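Local coordinates for protein thymidylate synthase ThyX (Streptomyces cacaoi subsp. asoensis, PDB 4P5A) that methylates UMP and dUMP at the uracil ring, probably with methylenetetrahydrofolate as carbon donor and reduced FAD as cofactor, working as a homotetramer, at residues B[96-101]-B[161-166]. Numbering follows the deposited sequence.
With 5BU (5-bromo-uridine-5'-monophosphate), chain G.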
ATOM      1  N   SER B  96      -4.602  23.384   2.910  1.00 12.51           N
ATOM      2  CA  SER B  96      -4.864  23.589   1.514  1.00 12.87           C
ATOM      3  C   SER B  96      -4.855  25.087   1.048  1.00 13.63           C
ATOM      4  O   SER B  96      -5.508  25.879   1.648  1.00 15.71           O
ATOM      5  CB  SER B  96      -6.241  23.026   1.268  1.00 15.22           C
ATOM      6  OG  SER B  96      -6.747  23.496  -0.006  1.00 16.68           O
ATOM      7  N   ALA B  97      -4.175  25.372  -0.064  1.00 12.04           N
ATOM      8  CA  ALA B  97      -4.239  26.701  -0.711  1.00 14.34           C
ATOM      9  C   ALA B  97      -5.468  26.897  -1.541  1.00 14.93           C
ATOM     10  O   ALA B  97      -5.813  28.055  -1.860  1.00 15.00           O
ATOM     11  CB  ALA B  97      -2.947  26.942  -1.548  1.00 14.84           C
ATOM     12  N   ARG B  98      -6.152  25.811  -1.978  1.00 14.18           N
ATOM     13  CA  ARG B  98      -7.482  26.010  -2.580  1.00 13.78           C
ATOM     14  C   ARG B  98      -8.435  26.516  -1.525  1.00 15.24           C
ATOM     15  O   ARG B  98      -9.334  27.300  -1.850  1.00 16.91           O
ATOM     16  CB  ARG B  98      -8.031  24.643  -3.076  1.00 13.35           C
ATOM     17  CG  ARG B  98      -7.134  24.028  -4.198  1.00 10.52           C
ATOM     18  CD  ARG B  98      -7.861  22.774  -4.654  1.00 11.08           C
ATOM     19  NE  ARG B  98      -9.095  23.131  -5.432  1.00 14.49           N
ATOM     20  CZ  ARG B  98     -10.177  22.354  -5.550  1.00 12.91           C
ATOM     21  NH1 ARG B  98     -10.246  21.155  -4.895  1.00  9.80           N
ATOM     22  NH2 ARG B  98     -11.213  22.777  -6.317  1.00 16.70           N
ATOM     23  N   TYR B  99      -8.249  26.082  -0.265  1.00 15.17           N
ATOM     24  CA  TYR B  99      -9.226  26.301   0.806  1.00 18.85           C
ATOM     25  C   TYR B  99      -8.962  27.629   1.547  1.00 20.28           C
ATOM     26  O   TYR B  99      -9.888  28.337   1.877  1.00 18.48           O
ATOM     27  CB  TYR B  99      -9.189  25.173   1.816  1.00 20.46           C
ATOM     28  CG  TYR B  99     -10.286  25.225   2.855  1.00 26.18           C
ATOM     29  CD1 TYR B  99     -11.544  24.650   2.608  1.00 30.62           C
ATOM     30  CD2 TYR B  99     -10.065  25.827   4.120  1.00 28.94           C
ATOM     31  CE1 TYR B  99     -12.581  24.693   3.653  1.00 35.97           C
ATOM     32  CE2 TYR B  99     -11.092  25.876   5.106  1.00 34.40           C
ATOM     33  CZ  TYR B  99     -12.317  25.329   4.850  1.00 36.97           C
ATOM     34  OH  TYR B  99     -13.309  25.376   5.840  1.00 45.76           O
ATOM     35  N   ARG B 100      -7.712  27.979   1.748  1.00 18.22           N
ATOM     36  CA  ARG B 100      -7.435  29.119   2.608  1.00 19.17           C
ATOM     37  C   ARG B 100      -6.307  29.932   1.985  1.00 20.32           C
ATOM     38  O   ARG B 100      -5.421  29.357   1.339  1.00 20.10           O
ATOM     39  CB  ARG B 100      -6.986  28.635   3.977  1.00 21.12           C
ATOM     40  CG  ARG B 100      -6.907  29.835   5.026  1.00 33.18           C
ATOM     41  CD  ARG B 100      -7.015  29.393   6.508  1.00 48.27           C
ATOM     42  NE  ARG B 100      -5.725  28.917   7.043  1.00 59.92           N
ATOM     43  CZ  ARG B 100      -4.844  29.654   7.749  1.00 65.06           C
ATOM     44  NH1 ARG B 100      -5.100  30.934   8.044  1.00 66.97           N
ATOM     45  NH2 ARG B 100      -3.695  29.108   8.173  1.00 65.24           N
ATOM     46  N   GLU B 101      -6.344  31.266   2.198  1.00 18.65           N
ATOM     47  CA  GLU B 101      -5.252  32.121   1.712  1.00 20.15           C
ATOM     48  C   GLU B 101      -3.932  31.735   2.351  1.00 18.85           C
ATOM     49  O   GLU B 101      -3.868  31.369   3.528  1.00 19.44           O
ATOM     50  CB  GLU B 101      -5.577  33.553   2.076  1.00 21.30           C
ATOM     51  CG  GLU B 101      -4.521  34.559   1.735  1.00 25.19           C
ATOM     52  CD  GLU B 101      -5.038  36.034   1.945  1.00 32.25           C
ATOM     53  OE1 GLU B 101      -4.153  36.936   2.072  1.00 33.90           O
ATOM     54  OE2 GLU B 101      -6.308  36.256   1.931  1.00 31.03           O
ATOM     55  N   ALA B 161     -10.151  33.536  -7.663  1.00 18.54           N
ATOM     56  CA  ALA B 161     -10.270  32.425  -6.715  1.00 18.21           C
ATOM     57  C   ALA B 161      -8.887  32.039  -6.176  1.00 15.88           C
ATOM     58  O   ALA B 161      -7.888  31.940  -6.921  1.00 17.88           O
ATOM     59  CB  ALA B 161     -10.894  31.234  -7.406  1.00 18.54           C
ATOM     60  N   ARG B 162      -8.866  31.691  -4.910  1.00 17.65           N
ATOM     61  CA  ARG B 162      -7.565  31.349  -4.323  1.00 17.37           C
ATOM     62  C   ARG B 162      -6.821  30.163  -4.927  1.00 17.79           C
ATOM     63  O   ARG B 162      -5.605  30.266  -5.047  1.00 15.34           O
ATOM     64  CB  ARG B 162      -7.604  31.453  -2.803  1.00 22.99           C
ATOM     65  CG  ARG B 162      -8.448  30.595  -2.269  1.00 24.91           C
ATOM     66  CD  ARG B 162      -8.758  30.954  -0.774  1.00 24.48           C
ATOM     67  NE  ARG B 162      -9.968  30.144  -0.652  1.00 28.27           N
ATOM     68  CZ  ARG B 162     -11.182  30.640  -0.425  1.00 30.17           C
ATOM     69  NH1 ARG B 162     -12.238  29.840  -0.423  1.00 30.24           N
ATOM     70  NH2 ARG B 162     -11.321  31.947  -0.186  1.00 27.34           N
ATOM     71  N   GLU B 163      -7.544  29.200  -5.526  1.00 15.23           N
ATOM     72  CA  GLU B 163      -6.859  28.036  -6.194  1.00 17.40           C
ATOM     73  C   GLU B 163      -6.107  28.450  -7.488  1.00 15.88           C
ATOM     74  O   GLU B 163      -5.170  27.750  -7.956  1.00 15.21           O
ATOM     75  CB  GLU B 163      -7.883  26.897  -6.454  1.00 17.83           C
ATOM     76  CG  GLU B 163      -8.883  27.271  -7.586  1.00 19.54           C
ATOM     77  CD  GLU B 163      -9.697  26.070  -8.080  1.00 24.35           C
ATOM     78  OE1 GLU B 163     -10.226  26.156  -9.225  1.00 26.53           O
ATOM     79  OE2 GLU B 163      -9.833  25.036  -7.319  1.00 22.99           O
ATOM     80  N   ILE B 164      -6.465  29.614  -8.075  1.00 15.28           N
ATOM     81  CA  ILE B 164      -5.798  30.069  -9.243  1.00 15.78           C
ATOM     82  C   ILE B 164      -4.786  31.124  -8.832  1.00 14.58           C
ATOM     83  O   ILE B 164      -3.684  31.142  -9.415  1.00 15.95           O
ATOM     84  CB  ILE B 164      -6.816  30.674 -10.265  1.00 18.58           C
ATOM     85  CG1 ILE B 164      -7.642  29.578 -10.930  1.00 21.31           C
ATOM     86  CG2 ILE B 164      -6.141  31.656 -11.251  1.00 22.08           C
ATOM     87  CD1 ILE B 164      -6.811  28.729 -11.922  1.00 23.06           C
ATOM     88  N   ALA B 165      -5.096  31.981  -7.876  1.00 14.33           N
ATOM     89  CA  ALA B 165      -4.104  32.993  -7.460  1.00 14.81           C
ATOM     90  C   ALA B 165      -2.803  32.376  -6.988  1.00 15.10           C
ATOM     91  O   ALA B 165      -1.699  32.961  -7.222  1.00 15.14           O
ATOM     92  CB  ALA B 165      -4.645  33.914  -6.388  1.00 16.11           C
ATOM     93  N   ARG B 166      -2.888  31.216  -6.313  1.00 14.48           N
ATOM     94  CA  ARG B 166      -1.651  30.592  -5.808  1.00 14.95           C
ATOM     95  C   ARG B 166      -0.734  30.074  -6.853  1.00 13.91           C
ATOM     96  O   ARG B 166       0.384  29.645  -6.477  1.00 12.81           O
ATOM     97  CB  ARG B 166      -1.909  29.515  -4.794  1.00 12.81           C
ATOM     98  CG  ARG B 166      -2.854  28.376  -5.210  1.00 12.48           C
ATOM     99  CD  ARG B 166      -2.202  27.453  -6.255  1.00 15.93           C
ATOM    100  NE  ARG B 166      -3.096  26.280  -6.396  1.00 10.85           N
ATOM    101  CZ  ARG B 166      -3.095  25.177  -5.594  1.00 10.86           C
ATOM    102  NH1 ARG B 166      -2.200  25.041  -4.621  1.00 11.76           N
ATOM    103  NH2 ARG B 166      -4.042  24.282  -5.800  1.00 15.01           N
TER
HETATM  104  P   5BU G 301      -3.681  22.592  -2.427  1.00 13.61           P
HETATM  105  OP1 5BU G 301      -2.644  23.508  -1.914  1.00 14.46           O
HETATM  106  OP2 5BU G 301      -3.666  22.306  -3.866  1.00 11.94           O
HETATM  107  OP3 5BU G 301      -5.001  22.742  -1.823  1.00 14.78           O
HETATM  108  O5' 5BU G 301      -3.241  21.145  -1.877  1.00 12.56           O
HETATM  109  C5' 5BU G 301      -2.774  21.038  -0.524  1.00 12.39           C
HETATM  110  C4' 5BU G 301      -2.387  19.550  -0.301  1.00 12.33           C
HETATM  111  O4' 5BU G 301      -3.674  18.748  -0.225  1.00  9.98           O
HETATM  112  C3' 5BU G 301      -1.576  18.850  -1.361  1.00 13.24           C
HETATM  113  O3' 5BU G 301      -0.840  17.720  -0.715  1.00 12.31           O
HETATM  114  C2' 5BU G 301      -2.640  18.317  -2.288  1.00 11.31           C
HETATM  115  O2' 5BU G 301      -2.121  17.223  -2.963  1.00 13.21           O
HETATM  116  C1' 5BU G 301      -3.782  17.906  -1.388  1.00  8.28           C
HETATM  117  N1  5BU G 301      -5.073  18.299  -2.092  1.00  9.10           N
HETATM  118  C2  5BU G 301      -5.427  17.609  -3.247  1.00 13.13           C
HETATM  119  O2  5BU G 301      -4.703  16.640  -3.552  1.00 11.86           O
HETATM  120  N3  5BU G 301      -6.567  17.957  -3.924  1.00 10.90           N
HETATM  121  C4  5BU G 301      -7.435  18.977  -3.505  1.00 17.35           C
HETATM  122  O4  5BU G 301      -8.367  19.302  -4.247  1.00 17.47           O
HETATM  123  C5  5BU G 301      -7.058  19.624  -2.357  1.00 14.01           C
HETATM  124  C6  5BU G 301      -5.930  19.317  -1.642  1.00 11.88           C
HETATM  125 BR   5BU G 301      -8.221  20.926  -1.587  1.00 17.55          BR
HETATM  126  O   HOH W   1      -4.595  30.426  -2.365  1.00 16.96           O
HETATM  127  O   HOH W   2     -10.343  28.185  -4.401  1.00 22.25           O
HETATM  128  O   HOH W   3     -12.138  27.112  -1.219  1.00 28.13           O
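The nucleotide pocket of this ThyX-family enzyme is built here from the loop 96-101, where Arg-98 meets Glu-163, and from the segment 161-166, which carries the short helix 162-165 and Arg-166. Arg-98 turns its guanidinium edge to Glu-163. In a salt bridge, its NE and NH2 both donate to Glu-163 OE2, each at 2.8 Å, and the acceptor lies in the guanidinium plane. The other carboxylate oxygen, OE1, forms a salt bridge with Arg-113 of the second subunit. Arg-98 NH1 donates to O4 of the bromouracil at 2.7 Å and also bonds His-204 O of the second subunit. The Arg-98 chain bends at chi3 (71°), which sets the guanidinium between Glu-163 OE2 and the uracil O4. The phosphate is held from both segments. Ala-97 N donates to OP1, and Ser-96 OG to OP3 at 2.6 Å. Arg-166 NH2 reaches OP2 at 2.8 Å, while its NE is tied back to Glu-163 O. Ala-97 CB packs 3.7 Å from Arg-166 NH1. Further from the nucleotide, the extended Arg-162 chain runs along the loop backbone. Its NE donates to Arg-98 O at 3.2 Å from above the carbonyl plane, and Arg-162 NH1 donates to water 3 at 2.8 Å.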